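Local coordinates for protein Myo-inositol phosphohydrolase (PDB 4WU3) that probably removes phosphate groups from inositol hexakisphosphate as a PTP-like phosphatase, and is held here with inositol-(1,3,4,5)-tetrakisphosphate, at residues D145-D150 against K592-H597; V265-I270 against Q302-F307; D521-F526 against L536-Q541. The protein carries 2 engineered substitutions. One frame throughout, in Å; residues are numbered along the deposited sequence.

Interaction 1. Residues D145-D150 against K592-H597; sequences DGRTED and KADYYH. With 4IP (inositol-(1,3,4,5)-tetrakisphosphate), chain F.
A side-on salt bridge between Arg147 and Asp594 joins the loop leading into helix 149-161 to the first turn of helix 593-613, a helix that also lines an inositol phosphate pocket of this PTP-like phosphatase. It is a good example of a long-range surface contact in which a salt bridge is flanked by water-mediated links. Arg147 uses two nitrogens, one for each carboxylate oxygen: NE donates to OD2 of Asp594 at 3.0 Å, and NH2 to OD1 of Asp594, also at 3.0 Å. The NE bond is nearly straight (167°) and lies in the guanidinium plane, yet it reaches OD2 from above the carboxylate plane, because the two flat groups are turned 52° against each other. Arg147 has its CG anti to the carbonyl carbon (chi1 -73°) and runs out extended to NE, crossing the aspartate at about a right angle. Its third nitrogen, NH1, is taken by Asn144, so a second residue also holds the guanidinium, and the arginine side chain touches Ile152 and Leu155 of helix 149-161.

Beside this pair the contact is carried by water. Thr148, the N-cap residue of helix 149-161, gives its OG1 proton to Asp150 OD1. A water donates to that same Asp150 OD1 at 2.6 Å and is also hydrogen-bonded to Tyr595 OH, lying in the plane of the tyrosine ring. A second water joins Thr148 N to Tyr595 OH only weakly. Two residues before Asp594, the extended Lys592 reaches the ligand. Its NZ bonds ester oxygen O4 of the tetrakisphosphate at 3.1 Å, and makes a weak bond, 2.9 Å from NZ to phosphate oxygen OPF.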
loop_
_atom_site.group_PDB
_atom_site.type_symbol
_atom_site.label_atom_id
_atom_site.label_comp_id
_atom_site.label_asym_id
_atom_site.label_seq_id
_atom_site.Cartn_x
_atom_site.Cartn_y
_atom_site.Cartn_z
ATOM N N ASP A 145 -3.419 0.382 15.153
ATOM C CA ASP A 145 -3.045 -0.349 13.954
ATOM C C ASP A 145 -3.526 -1.800 13.972
ATOM O O ASP A 145 -3.151 -2.578 14.842
ATOM C CB ASP A 145 -1.530 -0.318 13.820
ATOM C CG ASP A 145 -1.051 -0.844 12.502
ATOM O OD1 ASP A 145 -1.872 -0.999 11.568
ATOM O OD2 ASP A 145 0.164 -1.110 12.395
ATOM N N GLY A 146 -4.353 -2.159 13.003
ATOM C CA GLY A 146 -4.770 -3.547 12.811
ATOM C C GLY A 146 -5.982 -3.983 13.614
ATOM O O GLY A 146 -6.547 -5.039 13.359
ATOM N N ARG A 147 -6.406 -3.162 14.565
ATOM C CA ARG A 147 -7.493 -3.532 15.442
ATOM C C ARG A 147 -8.876 -3.395 14.814
ATOM O O ARG A 147 -9.141 -2.490 14.024
ATOM C CB ARG A 147 -7.428 -2.692 16.704
ATOM C CG ARG A 147 -6.298 -3.093 17.614
ATOM C CD ARG A 147 -6.077 -2.088 18.729
ATOM N NE ARG A 147 -5.061 -2.596 19.634
ATOM C CZ ARG A 147 -4.234 -1.837 20.340
ATOM N NH1 ARG A 147 -4.284 -0.515 20.257
ATOM N NH2 ARG A 147 -3.343 -2.407 21.126
ATOM N N THR A 148 -9.757 -4.310 15.197
ATOM C CA THR A 148 -11.153 -4.248 14.835
ATOM C C THR A 148 -11.948 -3.329 15.790
ATOM O O THR A 148 -11.537 -3.053 16.918
ATOM C CB THR A 148 -11.779 -5.644 14.921
ATOM O OG1 THR A 148 -11.852 -6.035 16.296
ATOM C CG2 THR A 148 -10.962 -6.673 14.145
ATOM N N GLU A 149 -13.112 -2.897 15.327
ATOM C CA GLU A 149 -14.007 -2.062 16.104
ATOM C C GLU A 149 -14.279 -2.621 17.508
ATOM O O GLU A 149 -14.337 -1.861 18.466
ATOM C CB GLU A 149 -15.320 -1.910 15.340
ATOM C CG GLU A 149 -16.326 -0.974 15.975
ATOM C CD GLU A 149 -17.689 -1.063 15.316
ATOM O OE1 GLU A 149 -17.754 -1.049 14.066
ATOM O OE2 GLU A 149 -18.697 -1.146 16.048
ATOM N N ASP A 150 -14.455 -3.934 17.644
ATOM C CA ASP A 150 -14.857 -4.481 18.943
ATOM C C ASP A 150 -13.705 -4.577 19.943
ATOM O O ASP A 150 -13.919 -4.848 21.119
ATOM C CB ASP A 150 -15.586 -5.830 18.826
ATOM C CG ASP A 150 -14.953 -6.759 17.842
ATOM O OD1 ASP A 150 -13.717 -6.854 17.857
ATOM O OD2 ASP A 150 -15.695 -7.418 17.077
ATOM N N LYS A 592 -2.892 -12.442 19.621
ATOM C CA LYS A 592 -3.725 -12.696 20.790
ATOM C C LYS A 592 -3.567 -11.641 21.863
ATOM O O LYS A 592 -4.325 -11.632 22.825
ATOM C CB LYS A 592 -3.407 -14.059 21.402
ATOM C CG LYS A 592 -3.816 -15.236 20.537
ATOM C CD LYS A 592 -3.374 -16.550 21.159
ATOM C CE LYS A 592 -3.567 -17.706 20.192
ATOM N NZ LYS A 592 -3.164 -19.013 20.792
ATOM N N ALA A 593 -2.597 -10.753 21.694
ATOM C CA ALA A 593 -2.252 -9.789 22.735
ATOM C C ALA A 593 -3.447 -8.976 23.219
ATOM O O ALA A 593 -3.716 -8.919 24.410
ATOM C CB ALA A 593 -1.153 -8.863 22.242
ATOM N N ASP A 594 -4.157 -8.347 22.293
ATOM C CA ASP A 594 -5.345 -7.560 22.619
ATOM C C ASP A 594 -6.439 -8.398 23.272
ATOM O O ASP A 594 -7.207 -7.890 24.089
ATOM C CB ASP A 594 -5.910 -6.892 21.354
ATOM C CG ASP A 594 -4.982 -5.820 20.784
ATOM O OD1 ASP A 594 -4.172 -5.245 21.554
ATOM O OD2 ASP A 594 -5.068 -5.548 19.561
ATOM N N TYR A 595 -6.527 -9.672 22.890
ATOM C CA TYR A 595 -7.588 -10.564 23.407
ATOM C C TYR A 595 -7.280 -11.085 24.814
ATOM O O TYR A 595 -8.191 -11.214 25.636
ATOM C CB TYR A 595 -7.888 -11.703 22.425
ATOM C CG TYR A 595 -8.392 -11.190 21.090
ATOM C CD1 TYR A 595 -9.723 -10.828 20.912
ATOM C CD2 TYR A 595 -7.525 -11.025 20.024
ATOM C CE1 TYR A 595 -10.176 -10.337 19.704
ATOM C CE2 TYR A 595 -7.965 -10.535 18.811
ATOM C CZ TYR A 595 -9.287 -10.194 18.649
ATOM O OH TYR A 595 -9.693 -9.701 17.427
ATOM N N TYR A 596 -6.009 -11.361 25.094
ATOM C CA TYR A 596 -5.566 -11.616 26.465
ATOM C C TYR A 596 -5.814 -10.395 27.343
ATOM O O TYR A 596 -6.254 -10.513 28.482
ATOM C CB TYR A 596 -4.074 -11.915 26.508
ATOM C CG TYR A 596 -3.663 -13.269 25.982
ATOM C CD1 TYR A 596 -4.394 -14.411 26.284
ATOM C CD2 TYR A 596 -2.502 -13.415 25.229
ATOM C CE1 TYR A 596 -3.997 -15.657 25.820
ATOM C CE2 TYR A 596 -2.099 -14.659 24.760
ATOM C CZ TYR A 596 -2.850 -15.775 25.053
ATOM O OH TYR A 596 -2.444 -17.015 24.594
ATOM N N HIS A 597 -5.521 -9.213 26.811
ATOM C CA HIS A 597 -5.700 -7.996 27.587
ATOM C C HIS A 597 -7.164 -7.806 27.934
ATOM O O HIS A 597 -7.513 -7.427 29.048
ATOM C CB HIS A 597 -5.212 -6.777 26.819
ATOM C CG HIS A 597 -5.661 -5.485 27.421
ATOM N ND1 HIS A 597 -5.107 -4.971 28.575
ATOM C CD2 HIS A 597 -6.632 -4.620 27.051
ATOM C CE1 HIS A 597 -5.707 -3.834 28.880
ATOM N NE2 HIS A 597 -6.635 -3.599 27.972
HETATM C C1 4IP F . -7.571 -22.593 23.668
HETATM O O1 4IP F . -8.255 -23.199 24.765
HETATM C C2 4IP F . -7.321 -23.622 22.574
HETATM O O2 4IP F . -6.619 -24.732 23.117
HETATM C C3 4IP F . -6.481 -23.045 21.442
HETATM O O3 4IP F . -6.242 -24.056 20.459
HETATM C C4 4IP F . -5.152 -22.493 21.948
HETATM O O4 4IP F . -4.455 -21.881 20.856
HETATM C C5 4IP F . -5.394 -21.463 23.046
HETATM O O5 4IP F . -4.152 -20.982 23.564
HETATM C C6 4IP F . -6.241 -22.040 24.179
HETATM O O6 4IP F . -6.491 -21.041 25.171
HETATM P P1 4IP F . -9.850 -23.391 24.800
HETATM O O1P 4IP F . -10.390 -21.999 24.979
HETATM O O2P 4IP F . -10.048 -24.311 25.977
HETATM O O3P 4IP F . -10.179 -24.041 23.480
HETATM P P3 4IP F . -6.674 -23.813 18.923
HETATM O O4P 4IP F . -6.241 -22.393 18.642
HETATM O O5P 4IP F . -8.169 -24.033 18.925
HETATM O O6P 4IP F . -5.891 -24.839 18.144
HETATM P P4 4IP F . -2.920 -22.239 20.500
HETATM O O7P 4IP F . -2.869 -23.747 20.476
HETATM O O8P 4IP F . -2.736 -21.605 19.143
HETATM O O9P 4IP F . -2.134 -21.595 21.626
HETATM P P5 4IP F . -4.005 -19.429 23.986
HETATM O OPF 4IP F . -4.974 -18.672 23.091
HETATM O OPG 4IP F . -2.542 -19.144 23.713
HETATM O OPH 4IP F . -4.386 -19.406 25.449
HETATM O O HOH W 1 -8.213 -6.756 17.018
HETATM O O HOH W 2 -12.089 -8.894 17.621
#

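Interaction 2. Residues V265-I270 against Q302-F307; sequences VSFDDI and QFVQHF
Phe267 brings the outer end of its ring obliquely against Gln305 and the backbone of Val304. CZ of Phe267 comes to 3.4 Å from CG of Gln305, while CE1 of the same ring lies 3.5 Å from the carbonyl O of Val304. CG2 of Val304 adds a looser apolar touch at CZ of Phe267, 4.0 Å away. The ring gets there because Phe267 holds its CG anti to the backbone N (chi1 173°), which carries it toward helix 291-313. The case illustrates how one aromatic residue in the first turn of a helix can join two helices: here 267-276, which begins in the first of the chain's two regions related to tyrosine phosphatases, and the long 291-313. Ser266 caps the first of these, its OG accepting from Asp269 N at 3.2 Å. Replacing Phe267 with an alanine would probably open a gap beside Gln305 CG and leave the Val304 methyl without its aromatic neighbour. Val304 also packs on Ile271, and another side of helix 291-313 sets Phe303 and Phe307 against Met255 and Val222. The amide of Gln305 donates from NE2 to a glycerol, probably from the crystallisation liquor.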
loop_
_atom_site.group_PDB
_atom_site.type_symbol
_atom_site.label_atom_id
_atom_site.label_comp_id
_atom_site.label_asym_id
_atom_site.label_seq_id
_atom_site.Cartn_x
_atom_site.Cartn_y
_atom_site.Cartn_z
ATOM N N VAL A 265 -24.571 13.583 -12.058
ATOM C CA VAL A 265 -23.253 14.231 -12.062
ATOM C C VAL A 265 -22.134 13.220 -12.275
ATOM O O VAL A 265 -22.152 12.122 -11.720
ATOM C CB VAL A 265 -23.027 15.003 -10.738
ATOM C CG1 VAL A 265 -21.682 15.699 -10.730
ATOM C CG2 VAL A 265 -24.144 16.014 -10.532
ATOM N N SER A 266 -21.143 13.596 -13.070
ATOM C CA SER A 266 -20.058 12.681 -13.381
ATOM C C SER A 266 -19.116 12.490 -12.201
ATOM O O SER A 266 -19.017 13.336 -11.310
ATOM C CB SER A 266 -19.266 13.190 -14.569
ATOM O OG SER A 266 -18.511 14.323 -14.190
ATOM N N PHE A 267 -18.417 11.368 -12.210
ATOM C CA PHE A 267 -17.430 11.066 -11.190
ATOM C C PHE A 267 -16.385 12.175 -11.089
ATOM O O PHE A 267 -16.093 12.670 -10.002
ATOM C CB PHE A 267 -16.756 9.716 -11.481
ATOM C CG PHE A 267 -15.609 9.415 -10.568
ATOM C CD1 PHE A 267 -15.833 9.056 -9.249
ATOM C CD2 PHE A 267 -14.312 9.503 -11.022
ATOM C CE1 PHE A 267 -14.783 8.795 -8.401
ATOM C CE2 PHE A 267 -13.257 9.248 -10.180
ATOM C CZ PHE A 267 -13.491 8.903 -8.866
ATOM N N ASP A 268 -15.840 12.584 -12.229
ATOM C CA ASP A 268 -14.796 13.606 -12.237
ATOM C C ASP A 268 -15.250 14.927 -11.617
ATOM O O ASP A 268 -14.473 15.605 -10.955
ATOM C CB ASP A 268 -14.318 13.851 -13.669
ATOM C CG ASP A 268 -13.464 12.715 -14.198
ATOM O OD1 ASP A 268 -12.973 11.902 -13.379
ATOM O OD2 ASP A 268 -13.277 12.633 -15.431
ATOM N N ASP A 269 -16.502 15.298 -11.857
ATOM C CA ASP A 269 -17.019 16.556 -11.366
ATOM C C ASP A 269 -17.132 16.494 -9.848
ATOM O O ASP A 269 -16.793 17.446 -9.138
ATOM C CB ASP A 269 -18.369 16.876 -12.023
ATOM C CG ASP A 269 -18.214 17.541 -13.400
ATOM O OD1 ASP A 269 -17.060 17.858 -13.806
ATOM O OD2 ASP A 269 -19.246 17.746 -14.080
ATOM N N ILE A 270 -17.580 15.357 -9.342
ATOM C CA ILE A 270 -17.700 15.198 -7.910
ATOM C C ILE A 270 -16.327 15.343 -7.234
ATOM O O ILE A 270 -16.170 16.120 -6.297
ATOM C CB ILE A 270 -18.377 13.857 -7.572
ATOM C CG1 ILE A 270 -19.845 13.896 -8.025
ATOM C CG2 ILE A 270 -18.298 13.589 -6.083
ATOM C CD1 ILE A 270 -20.635 12.642 -7.695
ATOM N N GLN A 302 -9.021 4.745 -6.282
ATOM C CA GLN A 302 -9.703 3.651 -6.929
ATOM C C GLN A 302 -10.954 3.274 -6.153
ATOM O O GLN A 302 -11.955 2.882 -6.741
ATOM C CB GLN A 302 -8.761 2.455 -7.054
ATOM C CG GLN A 302 -7.656 2.686 -8.067
ATOM C CD GLN A 302 -6.705 1.517 -8.198
ATOM O OE1 GLN A 302 -6.493 0.755 -7.263
ATOM N NE2 GLN A 302 -6.111 1.387 -9.364
ATOM N N PHE A 303 -10.906 3.384 -4.829
ATOM C CA PHE A 303 -12.076 3.036 -4.056
ATOM C C PHE A 303 -13.255 3.921 -4.404
ATOM O O PHE A 303 -14.364 3.426 -4.527
ATOM C CB PHE A 303 -11.858 3.119 -2.540
ATOM C CG PHE A 303 -13.147 3.171 -1.780
ATOM C CD1 PHE A 303 -14.024 2.099 -1.815
ATOM C CD2 PHE A 303 -13.512 4.302 -1.077
ATOM C CE1 PHE A 303 -15.234 2.151 -1.141
ATOM C CE2 PHE A 303 -14.714 4.361 -0.397
ATOM C CZ PHE A 303 -15.577 3.286 -0.432
ATOM N N VAL A 304 -13.045 5.229 -4.520
ATOM C CA VAL A 304 -14.183 6.110 -4.793
ATOM C C VAL A 304 -14.713 5.895 -6.210
ATOM O O VAL A 304 -15.885 6.103 -6.458
ATOM C CB VAL A 304 -13.913 7.609 -4.505
ATOM C CG1 VAL A 304 -13.997 7.860 -3.016
ATOM C CG2 VAL A 304 -12.578 8.061 -5.059
ATOM N N GLN A 305 -13.848 5.463 -7.129
ATOM C CA GLN A 305 -14.298 5.076 -8.469
ATOM C C GLN A 305 -15.237 3.879 -8.363
ATOM O O GLN A 305 -16.285 3.842 -8.994
ATOM C CB GLN A 305 -13.114 4.726 -9.371
ATOM C CG GLN A 305 -12.163 5.884 -9.646
ATOM C CD GLN A 305 -10.971 5.479 -10.490
ATOM O OE1 GLN A 305 -9.862 5.320 -9.991
ATOM N NE2 GLN A 305 -11.197 5.318 -11.785
ATOM N N HIS A 306 -14.862 2.897 -7.561
ATOM C CA HIS A 306 -15.680 1.693 -7.442
ATOM C C HIS A 306 -16.993 1.984 -6.734
ATOM O O HIS A 306 -18.029 1.447 -7.120
ATOM C CB HIS A 306 -14.935 0.585 -6.699
ATOM C CG HIS A 306 -13.669 0.157 -7.368
ATOM N ND1 HIS A 306 -13.590 -0.094 -8.721
ATOM C CD2 HIS A 306 -12.433 -0.073 -6.868
ATOM C CE1 HIS A 306 -12.354 -0.451 -9.025
ATOM N NE2 HIS A 306 -11.633 -0.447 -7.919
ATOM N N PHE A 307 -16.950 2.813 -5.694
ATOM C CA PHE A 307 -18.175 3.231 -5.008
ATOM C C PHE A 307 -19.108 3.985 -5.961
ATOM O O PHE A 307 -20.326 3.769 -5.937
ATOM C CB PHE A 307 -17.853 4.104 -3.789
ATOM C CG PHE A 307 -19.057 4.440 -2.945
ATOM C CD1 PHE A 307 -19.555 3.531 -2.026
ATOM C CD2 PHE A 307 -19.685 5.660 -3.072
ATOM C CE1 PHE A 307 -20.664 3.842 -1.253
ATOM C CE2 PHE A 307 -20.795 5.968 -2.309
ATOM C CZ PHE A 307 -21.285 5.062 -1.396
#

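Interaction 3. Residues D521-F526 against L536-Q541; sequences DEFINF and LHFHSQ. Engineered in segment 536-541: Ser540 (natural residue Cys). With 4IP (inositol-(1,3,4,5)-tetrakisphosphate), chain F.
Leu536 fits its fork of two methyls into the hollow between the rims of Phe523 and Phe526, which stand one helical turn apart. CD1 meets the edge of Phe523, 3.9 Å from CE1 of that ring; CD2 meets the edge of Phe526, 3.5 Å from its CE2. Phe523 and Leu536 approach from opposite directions, whereas Phe526 and Leu536 slide past each other. The second protrusion is Phe523 itself, whose CE1 arrives in the plane of the Phe538 ring, at its edge, 3.4 Å from CZ of Phe538. The two rings are inclined at 63°, and the rim of Phe523 is thus shared between Leu536 and Phe538. Phe523 reaches this position with CG anti to its own nitrogen (chi1 179°), a torsion Phe526 repeats.

Helix 517-529 here belongs to a beta-alpha-beta crossover from strand 503-509 to the parallel strand 535-539, with strand 416-422 between them in the sheet; the axes of 521-526 and 536-539 run nearly antiparallel (164°) and approach to 13.3 Å. Met419, from that middle strand, touches both Phe526 and Phe538. Strand 535-539 runs on into the phosphate-binding loop of the PTP signature, where Ser540 is engineered in place of the natural Cys, the nucleophile in protein tyrosine phosphatases. Gln541 N donates to O3P of the ligand at 3.2 Å. At the end of the strand, His539 ND1 gives an almost straight hydrogen bond, in the carbonyl plane, to Ser540 O at 3.0 Å.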
loop_
_atom_site.group_PDB
_atom_site.type_symbol
_atom_site.label_atom_id
_atom_site.label_comp_id
_atom_site.label_asym_id
_atom_site.label_seq_id
_atom_site.Cartn_x
_atom_site.Cartn_y
_atom_site.Cartn_z
ATOM N N ASP A 521 -24.430 -14.350 30.256
ATOM C CA ASP A 521 -25.816 -14.304 30.713
ATOM C C ASP A 521 -26.467 -15.677 30.587
ATOM O O ASP A 521 -27.215 -16.097 31.472
ATOM C CB ASP A 521 -26.627 -13.324 29.866
ATOM C CG ASP A 521 -26.563 -11.908 30.380
ATOM O OD1 ASP A 521 -26.038 -11.701 31.486
ATOM O OD2 ASP A 521 -27.054 -11.006 29.674
ATOM N N GLU A 522 -26.212 -16.352 29.470
ATOM C CA GLU A 522 -26.747 -17.690 29.263
ATOM C C GLU A 522 -26.280 -18.584 30.395
ATOM O O GLU A 522 -27.070 -19.325 30.954
ATOM C CB GLU A 522 -26.344 -18.271 27.899
ATOM C CG GLU A 522 -26.850 -19.691 27.659
ATOM C CD GLU A 522 -26.921 -20.077 26.188
ATOM O OE1 GLU A 522 -26.429 -19.316 25.326
ATOM O OE2 GLU A 522 -27.481 -21.155 25.890
ATOM N N PHE A 523 -25.008 -18.508 30.759
ATOM C CA PHE A 523 -24.533 -19.331 31.858
ATOM C C PHE A 523 -25.173 -18.963 33.199
ATOM O O PHE A 523 -25.518 -19.844 33.984
ATOM C CB PHE A 523 -23.020 -19.276 32.000
ATOM C CG PHE A 523 -22.500 -20.110 33.145
ATOM C CD1 PHE A 523 -22.626 -21.494 33.126
ATOM C CD2 PHE A 523 -21.904 -19.518 34.235
ATOM C CE1 PHE A 523 -22.165 -22.272 34.184
ATOM C CE2 PHE A 523 -21.442 -20.286 35.297
ATOM C CZ PHE A 523 -21.571 -21.666 35.272
ATOM N N ILE A 524 -25.314 -17.678 33.483
ATOM C CA ILE A 524 -25.880 -17.268 34.763
ATOM C C ILE A 524 -27.334 -17.734 34.866
ATOM O O ILE A 524 -27.758 -18.313 35.875
ATOM C CB ILE A 524 -25.765 -15.750 34.950
ATOM C CG1 ILE A 524 -24.281 -15.379 35.073
ATOM C CG2 ILE A 524 -26.560 -15.280 36.165
ATOM C CD1 ILE A 524 -24.004 -13.902 34.981
ATOM N N ASN A 525 -28.084 -17.519 33.800
ATOM C CA ASN A 525 -29.430 -18.034 33.735
ATOM C C ASN A 525 -29.440 -19.542 33.975
ATOM O O ASN A 525 -30.233 -20.037 34.765
ATOM C CB ASN A 525 -30.070 -17.668 32.399
ATOM C CG ASN A 525 -30.332 -16.180 32.281
ATOM O OD1 ASN A 525 -30.308 -15.449 33.276
ATOM N ND2 ASN A 525 -30.587 -15.723 31.066
ATOM N N PHE A 526 -28.541 -20.274 33.327
ATOM C CA PHE A 526 -28.458 -21.712 33.560
ATOM C C PHE A 526 -28.282 -22.000 35.042
ATOM O O PHE A 526 -28.954 -22.874 35.576
ATOM C CB PHE A 526 -27.314 -22.346 32.762
ATOM C CG PHE A 526 -27.102 -23.806 33.058
ATOM C CD1 PHE A 526 -27.790 -24.763 32.376
ATOM C CD2 PHE A 526 -26.210 -24.213 34.013
ATOM C CE1 PHE A 526 -27.598 -26.107 32.643
ATOM C CE2 PHE A 526 -26.019 -25.553 34.286
ATOM C CZ PHE A 526 -26.718 -26.503 33.601
ATOM N N LEU A 536 -21.041 -29.490 37.442
ATOM C CA LEU A 536 -20.770 -28.941 36.119
ATOM C C LEU A 536 -19.384 -29.289 35.634
ATOM O O LEU A 536 -18.391 -28.940 36.275
ATOM C CB LEU A 536 -20.889 -27.425 36.136
ATOM C CG LEU A 536 -22.246 -26.876 36.538
ATOM C CD1 LEU A 536 -22.200 -25.356 36.522
ATOM C CD2 LEU A 536 -23.338 -27.406 35.632
ATOM N N HIS A 537 -19.319 -29.974 34.495
ATOM C CA HIS A 537 -18.040 -30.259 33.856
ATOM C C HIS A 537 -17.862 -29.424 32.598
ATOM O O HIS A 537 -18.504 -29.670 31.589
ATOM C CB HIS A 537 -17.911 -31.729 33.491
ATOM C CG HIS A 537 -16.621 -32.047 32.806
ATOM N ND1 HIS A 537 -15.483 -32.403 33.496
ATOM C CD2 HIS A 537 -16.274 -32.018 31.500
ATOM C CE1 HIS A 537 -14.497 -32.600 32.644
ATOM N NE2 HIS A 537 -14.951 -32.378 31.426
ATOM N N PHE A 538 -16.982 -28.433 32.665
ATOM C CA PHE A 538 -16.744 -27.569 31.532
ATOM C C PHE A 538 -15.663 -28.129 30.633
ATOM O O PHE A 538 -14.625 -28.600 31.105
ATOM C CB PHE A 538 -16.315 -26.192 31.999
ATOM C CG PHE A 538 -17.373 -25.454 32.737
ATOM C CD1 PHE A 538 -18.297 -24.694 32.063
ATOM C CD2 PHE A 538 -17.433 -25.516 34.115
ATOM C CE1 PHE A 538 -19.277 -24.002 32.756
ATOM C CE2 PHE A 538 -18.415 -24.841 34.810
ATOM C CZ PHE A 538 -19.335 -24.078 34.128
ATOM N N HIS A 539 -15.903 -28.059 29.330
ATOM C CA HIS A 539 -14.855 -28.367 28.359
ATOM C C HIS A 539 -14.925 -27.391 27.200
ATOM O O HIS A 539 -15.970 -26.819 26.899
ATOM C CB HIS A 539 -14.938 -29.827 27.855
ATOM C CG HIS A 539 -15.896 -30.029 26.722
ATOM N ND1 HIS A 539 -15.576 -29.741 25.413
ATOM C CD2 HIS A 539 -17.171 -30.475 26.707
ATOM C CE1 HIS A 539 -16.617 -29.993 24.642
ATOM N NE2 HIS A 539 -17.597 -30.440 25.402
ATOM N N SER A 540 -13.787 -27.191 26.560
ATOM C CA SER A 540 -13.745 -26.474 25.307
ATOM C C SER A 540 -12.872 -27.329 24.403
ATOM O O SER A 540 -13.056 -28.546 24.368
ATOM C CB SER A 540 -13.207 -25.060 25.513
ATOM O OG SER A 540 -12.203 -25.061 26.506
ATOM N N GLN A 541 -11.934 -26.735 23.674
ATOM C CA GLN A 541 -11.083 -27.521 22.777
ATOM C C GLN A 541 -9.941 -28.098 23.584
ATOM O O GLN A 541 -9.719 -29.301 23.576
ATOM C CB GLN A 541 -10.541 -26.669 21.613
ATOM C CG GLN A 541 -10.017 -27.469 20.422
ATOM C CD GLN A 541 -8.620 -28.043 20.624
ATOM O OE1 GLN A 541 -7.809 -27.494 21.361
ATOM N NE2 GLN A 541 -8.332 -29.142 19.944
HETATM C C1 4IP F . -7.571 -22.593 23.668
HETATM O O1 4IP F . -8.255 -23.199 24.765
HETATM C C2 4IP F . -7.321 -23.622 22.574
HETATM O O2 4IP F . -6.619 -24.732 23.117
HETATM C C3 4IP F . -6.481 -23.045 21.442
HETATM O O3 4IP F . -6.242 -24.056 20.459
HETATM C C4 4IP F . -5.152 -22.493 21.948
HETATM O O4 4IP F . -4.455 -21.881 20.856
HETATM C C5 4IP F . -5.394 -21.463 23.046
HETATM O O5 4IP F . -4.152 -20.982 23.564
HETATM C C6 4IP F . -6.241 -22.040 24.179
HETATM O O6 4IP F . -6.491 -21.041 25.171
HETATM P P1 4IP F . -9.850 -23.391 24.800
HETATM O O1P 4IP F . -10.390 -21.999 24.979
HETATM O O2P 4IP F . -10.048 -24.311 25.977
HETATM O O3P 4IP F . -10.179 -24.041 23.480
HETATM P P3 4IP F . -6.674 -23.813 18.923
HETATM O O4P 4IP F . -6.241 -22.393 18.642
HETATM O O5P 4IP F . -8.169 -24.033 18.925
HETATM O O6P 4IP F . -5.891 -24.839 18.144
HETATM P P4 4IP F . -2.920 -22.239 20.500
HETATM O O7P 4IP F . -2.869 -23.747 20.476
HETATM O O8P 4IP F . -2.736 -21.605 19.143
HETATM O O9P 4IP F . -2.134 -21.595 21.626
HETATM P P5 4IP F . -4.005 -19.429 23.986
HETATM O OPF 4IP F . -4.974 -18.672 23.091
HETATM O OPG 4IP F . -2.542 -19.144 23.713
HETATM O OPH 4IP F . -4.386 -19.406 25.449
#

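How the interactions relate
Interactions 1 and 3 meet at one ligand. Their centres are 25 Å apart and their nearest atoms about 10 Å, without touching, yet the tetrakisphosphate spans the gap: residues 536-541 hold its 1-phosphate through the signature loop, while Lys592 reaches its 4- and 5-phosphate side. Arg343, Lys477, Ala544 and Arg546 also hydrogen-bond the ligand. Interaction 1 thus links this pocket to the loop before helix 149-161, hundreds of residues earlier in the chain. Interaction 2 stands apart, about 51 Å from interaction 3 between centres and on the opposite side of the chain's centre; from interaction 1 it is 34 Å between centres and about 15 Å between nearest atoms.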